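Local coordinates for protein insensitive (Drosophila melanogaster, PDB 4IX7) that represses transcription of neural-development genes by binding the palindromic DNA sequence 5'-CCAATTGG-3' through its BEN domain, and serves as a corepressor that inhibits Notch signalling, at residues 31-34 with 35-39; 38-41 with 42-45; 91-94 with 95-99. One frame throughout, in Å; residues are numbered along the deposited sequence. Where two conformers were deposited one is given.

Contact 1 of 3, residues 31-34 with 35-39; sequences TRKL and LVTIF. With nucleotides of chain B.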
# COMPACT_ATOMS: atom_id res chain seq x y z
N THR C 31 5.45 7.74 12.22
CA THR C 31 5.54 6.31 12.48
C THR C 31 7.01 5.88 12.55
O THR C 31 7.42 5.17 13.47
CB THR C 31 4.79 5.53 11.40
OG1 THR C 31 3.42 5.95 11.42
CG2 THR C 31 4.83 4.03 11.67
N ARG C 32 7.81 6.33 11.59
CA ARG C 32 9.23 5.98 11.58
C ARG C 32 9.93 6.45 12.85
O ARG C 32 10.73 5.72 13.43
CB ARG C 32 9.93 6.58 10.35
CG ARG C 32 9.52 5.93 9.04
CD ARG C 32 10.13 6.66 7.84
NE ARG C 32 9.79 5.96 6.60
CZ ARG C 32 10.55 5.02 6.05
NH1 ARG C 32 10.16 4.42 4.94
NH2 ARG C 32 11.70 4.67 6.62
N LYS C 33 9.62 7.67 13.28
CA LYS C 33 10.28 8.20 14.47
C LYS C 33 9.93 7.38 15.71
O LYS C 33 10.81 7.06 16.51
CB LYS C 33 9.95 9.68 14.70
CG LYS C 33 10.68 10.30 15.89
CD LYS C 33 12.20 10.15 15.74
CE LYS C 33 12.94 11.09 16.69
NZ LYS C 33 14.42 10.98 16.59
N LEU C 34 8.66 7.04 15.85
CA LEU C 34 8.26 6.23 16.99
C LEU C 34 8.96 4.88 16.93
O LEU C 34 9.45 4.39 17.95
CB LEU C 34 6.73 6.05 17.03
CG LEU C 34 5.92 7.31 17.34
CD1 LEU C 34 4.44 7.08 17.10
CD2 LEU C 34 6.16 7.73 18.79
N LEU C 35 9.01 4.27 15.75
CA LEU C 35 9.65 2.97 15.61
C LEU C 35 11.11 2.94 16.04
O LEU C 35 11.52 2.03 16.75
CB LEU C 35 9.55 2.46 14.17
CG LEU C 35 8.18 1.94 13.73
CD1 LEU C 35 8.20 1.75 12.22
CD2 LEU C 35 7.77 0.64 14.43
N VAL C 36 11.90 3.93 15.63
CA VAL C 36 13.32 3.92 15.98
C VAL C 36 13.56 4.36 17.41
O VAL C 36 14.68 4.23 17.92
CB VAL C 36 14.17 4.76 15.01
CG1 VAL C 36 14.06 4.18 13.60
CG2 VAL C 36 13.76 6.24 15.05
N THR C 37 12.52 4.88 18.06
CA THR C 37 12.60 5.22 19.48
C THR C 37 12.28 4.01 20.35
O THR C 37 12.89 3.80 21.40
CB THR C 37 11.65 6.39 19.82
OG1 THR C 37 11.97 7.52 18.99
CG2 THR C 37 11.83 6.81 21.29
N ILE C 38 11.36 3.18 19.87
CA ILE C 38 10.80 2.08 20.65
C ILE C 38 11.53 0.76 20.42
O ILE C 38 11.65 -0.07 21.33
CB ILE C 38 9.29 1.94 20.34
CG1 ILE C 38 8.53 3.13 20.92
CG2 ILE C 38 8.72 0.62 20.84
CD1 ILE C 38 7.17 3.35 20.28
N PHE C 39 12.05 0.58 19.21
CA PHE C 39 12.75 -0.65 18.81
C PHE C 39 14.17 -0.32 18.37
O PHE C 39 14.39 0.71 17.73
CB PHE C 39 12.04 -1.30 17.62
CG PHE C 39 10.64 -1.75 17.90
CD1 PHE C 39 10.39 -2.91 18.61
CD2 PHE C 39 9.56 -1.02 17.41
CE1 PHE C 39 9.08 -3.33 18.86
CE2 PHE C 39 8.25 -1.45 17.64
CZ PHE C 39 8.01 -2.60 18.37
P DT B 3 14.01 8.26 7.43
OP1 DT B 3 13.58 9.37 8.31
OP2 DT B 3 13.97 6.86 7.86
O5' DT B 3 13.13 8.35 6.08
C5' DT B 3 12.99 9.61 5.49
C4' DT B 3 12.22 9.44 4.20
O4' DT B 3 13.04 8.70 3.27
C3' DT B 3 10.92 8.64 4.33
O3' DT B 3 9.85 9.49 3.90
C2' DT B 3 11.14 7.43 3.43
C1' DT B 3 12.19 7.92 2.46
N1 DT B 3 13.03 6.87 1.84
C2 DT B 3 13.21 6.88 0.47
O2 DT B 3 12.68 7.71 -0.27
N3 DT B 3 14.02 5.89 -0.01
C4 DT B 3 14.69 4.93 0.73
O4 DT B 3 15.40 4.08 0.20
C5 DT B 3 14.47 4.98 2.16
C7 DT B 3 15.13 3.98 3.06
C6 DT B 3 13.68 5.94 2.64
P DC B 4 8.33 8.98 3.95
OP1 DC B 4 7.45 10.16 4.09
OP2 DC B 4 8.25 7.86 4.92
O5' DC B 4 8.12 8.32 2.52
C5' DC B 4 8.25 9.16 1.38
C4' DC B 4 8.23 8.29 0.14
O4' DC B 4 9.36 7.41 0.16
C3' DC B 4 7.03 7.35 0.06
O3' DC B 4 6.16 7.94 -0.90
C2' DC B 4 7.60 6.01 -0.41
C1' DC B 4 9.05 6.34 -0.71
N1 DC B 4 10.01 5.25 -0.38
C2 DC B 4 10.74 4.64 -1.40
O2 DC B 4 10.56 5.03 -2.56
N3 DC B 4 11.61 3.65 -1.09
C4 DC B 4 11.77 3.27 0.18
N4 DC B 4 12.65 2.29 0.45
C5 DC B 4 11.02 3.87 1.24
C6 DC B 4 10.16 4.85 0.92
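Thr37 turns its hydroxyl back on the carbonyl of Lys33, one turn earlier in the helix. Thr37 OG1 donates to Lys33 O at 2.8 Å. It comes in 32° out of the carbonyl plane. The backbone N of Thr37 adds only weak bonds, to Lys33 O and Leu34 O, so at Lys33 O the hydroxyl bond is the firmer of the two. With chi1 at -57°, Thr37 OG1 lies next to its own backbone N, on the side of that carbonyl. The regular helix bonds run from Leu35 N to Thr31 O (2.9 Å) and from Val36 N to Arg32 O. This is the last part of helix 27-38 of the BEN domain, which ends before Phe39. Few apolar side chains touch within the helix. Leu34 CB meets Ile38 CD1 at 4.2 Å, and Thr31 CG2 lies alongside Leu35 CD1. Val80 and Ile76 of helix 70-84 take up this face. The charged contacts are made by Arg32, whose chain runs extended to chain B, a DNA strand. Arg32 NE donates to OP2 of DC4 of chain B (3.0 Å), and NH2 makes a weak bond to OP2 of DT3 of chain B. C2' of DT3 of chain B lies over one guanidinium face, toward its rim. Asp101 forms a salt bridge with NH1.

Contact 2 of 3, residues 38-41 with 42-45; sequences IFDR and ETLA. With nucleotides of chain B.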
# COMPACT_ATOMS: atom_id res chain seq x y z
N ILE C 38 11.36 3.18 19.87
CA ILE C 38 10.80 2.08 20.65
C ILE C 38 11.53 0.76 20.42
O ILE C 38 11.65 -0.07 21.33
CB ILE C 38 9.29 1.94 20.34
CG1 ILE C 38 8.53 3.13 20.92
CG2 ILE C 38 8.72 0.62 20.84
CD1 ILE C 38 7.17 3.35 20.28
N PHE C 39 12.05 0.58 19.21
CA PHE C 39 12.75 -0.65 18.81
C PHE C 39 14.17 -0.32 18.37
O PHE C 39 14.39 0.71 17.73
CB PHE C 39 12.04 -1.30 17.62
CG PHE C 39 10.64 -1.75 17.90
CD1 PHE C 39 10.39 -2.91 18.61
CD2 PHE C 39 9.56 -1.02 17.41
CE1 PHE C 39 9.08 -3.33 18.86
CE2 PHE C 39 8.25 -1.45 17.64
CZ PHE C 39 8.01 -2.60 18.37
N ASP C 40 15.13 -1.19 18.68
CA ASP C 40 16.45 -1.00 18.09
C ASP C 40 16.44 -1.37 16.60
O ASP C 40 15.53 -2.07 16.13
CB ASP C 40 17.57 -1.71 18.87
CG ASP C 40 17.36 -3.20 19.01
OD1 ASP C 40 16.97 -3.86 18.03
OD2 ASP C 40 17.63 -3.73 20.11
N ARG C 41 17.41 -0.87 15.84
CA ARG C 41 17.40 -1.06 14.39
C ARG C 41 17.50 -2.53 14.03
O ARG C 41 16.90 -2.97 13.05
CB ARG C 41 18.53 -0.29 13.70
CG ARG C 41 18.58 1.19 14.00
CD ARG C 41 17.29 1.91 13.67
NE ARG C 41 17.44 3.32 14.01
CZ ARG C 41 17.63 4.30 13.14
NH1 ARG C 41 17.65 4.05 11.83
NH2 ARG C 41 17.77 5.55 13.57
N GLU C 42 18.24 -3.30 14.83
CA GLU C 42 18.39 -4.73 14.56
C GLU C 42 17.05 -5.46 14.64
O GLU C 42 16.77 -6.33 13.82
CB GLU C 42 19.41 -5.37 15.50
CG GLU C 42 19.84 -6.78 15.09
CD GLU C 42 19.04 -7.89 15.78
OE1 GLU C 42 19.23 -9.07 15.41
OE2 GLU C 42 18.24 -7.59 16.69
N THR C 43 16.23 -5.10 15.62
CA THR C 43 14.89 -5.66 15.74
C THR C 43 14.04 -5.33 14.51
O THR C 43 13.37 -6.20 13.95
CB THR C 43 14.19 -5.15 17.01
OG1 THR C 43 14.95 -5.55 18.16
CG2 THR C 43 12.80 -5.73 17.12
N LEU C 44 14.07 -4.06 14.09
CA LEU C 44 13.32 -3.64 12.91
C LEU C 44 13.80 -4.36 11.66
O LEU C 44 13.01 -4.66 10.76
CB LEU C 44 13.47 -2.12 12.71
CG LEU C 44 12.90 -1.27 13.84
CD1 LEU C 44 13.19 0.21 13.57
CD2 LEU C 44 11.40 -1.49 13.98
N ALA C 45 15.10 -4.64 11.61
CA ALA C 45 15.67 -5.24 10.41
C ALA C 45 15.37 -6.73 10.30
O ALA C 45 15.42 -7.31 9.21
CB ALA C 45 17.16 -5.01 10.38
O5' DG B 1 21.86 8.31 13.26
C5' DG B 1 22.48 8.43 11.99
C4' DG B 1 22.39 7.12 11.23
O4' DG B 1 23.00 6.03 11.97
C3' DG B 1 20.97 6.60 11.05
O3' DG B 1 20.47 7.27 9.93
C2' DG B 1 21.18 5.13 10.75
C1' DG B 1 22.35 4.81 11.67
N9 DG B 1 22.02 4.20 12.95
C8 DG B 1 21.56 4.87 14.06
N7 DG B 1 21.36 4.09 15.08
C5 DG B 1 21.74 2.84 14.64
C6 DG B 1 21.74 1.60 15.34
O6 DG B 1 21.40 1.40 16.51
N1 DG B 1 22.18 0.56 14.54
C2 DG B 1 22.58 0.70 13.24
N2 DG B 1 22.97 -0.43 12.64
N3 DG B 1 22.58 1.85 12.57
C4 DG B 1 22.14 2.88 13.33
O HOH W 1 14.16 -3.60 20.16
O HOH W 2 18.93 -6.00 19.63
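A chi1 of 58° sets Asp40 CG between its backbone N and carbonyl carbon, which swings the carboxylate over the start of helix 41-46 and brings OD1 to Thr43. In Thr43, chi1 of -61° puts the hydroxyl on the amide side, and both groups reach Asp40 OD1. Asp40 is the N-cap of this helix. Asp40 OD1 takes two bonds: from Thr43 N at 2.8 Å, nearly along the C-O axis, and from Thr43 OG1 at 2.6 Å, from 41° above the carboxylate plane. Leu44 N donates to Asp40 O, and Ala45 N to Arg41 O. The exposed side carries Glu42, with Glu42 OE2 4.2 Å from Asp40 OD1. A water donates to Asp40 OD2 and weakly to Glu42 OE2, which probably eases the like charges. On the buried side, Leu44 CD2 packs on Phe39 CB at 3.7 Å, the two side chains crossing at about a right angle. Thr43 CG2 reaches Phe39 CD1. Arg41 bends at chi2 toward the DNA and forms a salt bridge with Glu102 and another with a phosphate, both through NH1. Arg41 CG lies 3.5 Å from C6 of DG1 of chain B, and C8 of that guanine lies over one guanidinium face.

Contact 3 of 3, residues 91-94 with 95-99; sequences VRNA and ITTKC. With nucleotides of chain A.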
# COMPACT_ATOMS: atom_id res chain seq x y z
N VAL C 91 -0.89 3.39 8.76
CA VAL C 91 0.18 3.28 9.74
C VAL C 91 0.91 1.96 9.57
O VAL C 91 2.14 1.92 9.59
CB VAL C 91 -0.35 3.41 11.18
CG1 VAL C 91 0.80 3.35 12.16
CG2 VAL C 91 -1.10 4.73 11.33
N ARG C 92 0.17 0.87 9.41
CA ARG C 92 0.80 -0.44 9.25
C ARG C 92 1.70 -0.47 8.02
O ARG C 92 2.78 -1.06 8.05
CB ARG C 92 -0.27 -1.54 9.20
CG ARG C 92 -0.88 -1.83 10.56
CD ARG C 92 -2.02 -2.83 10.49
NE ARG C 92 -2.35 -3.31 11.83
CZ ARG C 92 -1.92 -4.47 12.32
NH1 ARG C 92 -1.17 -5.27 11.57
NH2 ARG C 92 -2.25 -4.83 13.55
N ASN C 93 1.26 0.17 6.94
CA ASN C 93 2.08 0.22 5.74
C ASN C 93 3.39 0.95 5.98
O ASN C 93 4.45 0.53 5.49
CB ASN C 93 1.35 0.85 4.56
CG ASN C 93 2.20 0.90 3.32
OD1 ASN C 93 2.60 1.98 2.87
ND2 ASN C 93 2.54 -0.27 2.78
N ALA C 94 3.34 2.01 6.77
CA ALA C 94 4.57 2.71 7.13
C ALA C 94 5.51 1.83 7.93
O ALA C 94 6.73 1.88 7.73
CB ALA C 94 4.25 4.00 7.88
N ILE C 95 4.97 1.01 8.84
CA ILE C 95 5.81 0.09 9.61
C ILE C 95 6.45 -0.96 8.70
O ILE C 95 7.65 -1.23 8.80
CB ILE C 95 5.01 -0.61 10.72
CG1 ILE C 95 4.36 0.43 11.64
CG2 ILE C 95 5.94 -1.51 11.53
CD1 ILE C 95 3.37 -0.16 12.65
N THR C 96 5.66 -1.53 7.79
CA THR C 96 6.20 -2.51 6.84
C THR C 96 7.38 -1.93 6.07
O THR C 96 8.42 -2.57 5.91
CB THR C 96 5.10 -2.97 5.83
OG1 THR C 96 4.06 -3.67 6.54
CG2 THR C 96 5.69 -3.85 4.75
N THR C 97 7.22 -0.70 5.60
CA THR C 97 8.25 -0.06 4.81
C THR C 97 9.49 0.20 5.65
O THR C 97 10.61 -0.07 5.22
CB THR C 97 7.75 1.26 4.21
OG1 THR C 97 6.53 1.03 3.49
CG2 THR C 97 8.81 1.82 3.25
N LYS C 98 9.31 0.69 6.87
CA LYS C 98 10.45 0.98 7.73
C LYS C 98 11.24 -0.29 8.07
O LYS C 98 12.48 -0.28 8.09
CB LYS C 98 10.00 1.71 8.99
CG LYS C 98 11.12 1.99 10.00
CD LYS C 98 12.28 2.72 9.35
CE LYS C 98 13.22 3.30 10.39
NZ LYS C 98 14.43 3.95 9.78
N CYS C 99 10.52 -1.38 8.34
CA CYS C 99 11.18 -2.66 8.60
C CYS C 99 12.00 -3.10 7.40
O CYS C 99 13.12 -3.57 7.54
CB CYS C 99 10.15 -3.75 8.95
SG CYS C 99 9.44 -3.54 10.59
P DA A 7 4.07 -7.79 6.64
OP1 DA A 7 4.17 -8.46 7.96
OP2 DA A 7 4.36 -6.35 6.49
O5' DA A 7 5.01 -8.53 5.62
C5' DA A 7 5.02 -9.95 5.62
C4' DA A 7 6.08 -10.43 4.65
O4' DA A 7 5.58 -10.25 3.30
C3' DA A 7 7.43 -9.72 4.71
O3' DA A 7 8.45 -10.67 4.39
C2' DA A 7 7.32 -8.65 3.62
C1' DA A 7 6.40 -9.33 2.61
N9 DA A 7 5.52 -8.41 1.88
C8 DA A 7 4.84 -7.32 2.38
N7 DA A 7 4.13 -6.69 1.48
C5 DA A 7 4.34 -7.41 0.31
C6 DA A 7 3.87 -7.25 -1.02
N6 DA A 7 3.04 -6.27 -1.40
N1 DA A 7 4.29 -8.15 -1.93
C2 DA A 7 5.12 -9.14 -1.56
N3 DA A 7 5.63 -9.39 -0.35
C4 DA A 7 5.20 -8.47 0.54
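Thr97 and Asn93 meet through one backbone oxygen that is held twice. Thr97 OG1 donates to Asn93 O at 2.9 Å, and Thr97 N donates to the same oxygen at 3.0 Å. The two donors come from opposite faces of the carbonyl plane, the hydroxyl tilted 33° from it and the amide 24°. A chi1 of -53° turns the Thr97 hydroxyl away from its own carbonyl carbon and back along the helix. Replacing Thr97 by a valine would probably leave Asn93 O with the amide as its one donor from this residue. The tight part of the contact is the backbone of the helix and the side facing the protein. Ile95 N bonds to Val91 O, Thr96 N to Arg92 O at 2.9 Å, and Lys98 N to Ala94 O. Ile95 CG1 rests 3.4 Å from Val91 O, while Val91 CG1 and Ile95 CD1 touch more loosely at 4.4 Å. The loose edge is at Asn93, which is exposed and packs on Lys89 of the second subunit. The DNA-facing side is again close. Thr96 OG1 donates to OP2 of DA7 of chain A, a DNA strand, at 2.7 Å. Thr96 also packs on a thymine base and Thr97 on a cytosine base, so this part of the BEN domain meets both backbone and bases. Arg92 NE is paired with Glu88, and Lys98 NZ with Glu102. In the fold, this stretch of helix 88-112 lies between helices 27-38 and 70-84. Ile95 and Lys98 pack on helix 27-38, where Thr97 also touches Arg32, and Val91 packs on helix 70-84. Val49, just past strand 47-48, touches Arg92, Ile95 and Thr96.

In the fold
The contacts come in chain order, and all lie in the BEN domain. Contact 1 ends helix 27-38, and contact 2 begins helix 41-46. They share Ile38 and Phe39, and their centres are about 8 Å apart. Contact 3 follows much later, on helix 88-112. Its centre is about 11 Å from that of contact 1 and about 13 Å from that of contact 2. Lys98 packs on Val36 and Arg32 of contact 1. Its NZ also comes close to Arg41 NH1, a like charge, and both pair with Glu102. Helices 27-38 and 41-46 touch DNA strand B through Arg32 and Arg41, and helix 88-112 meets a phosphate of DNA strand A through Thr96.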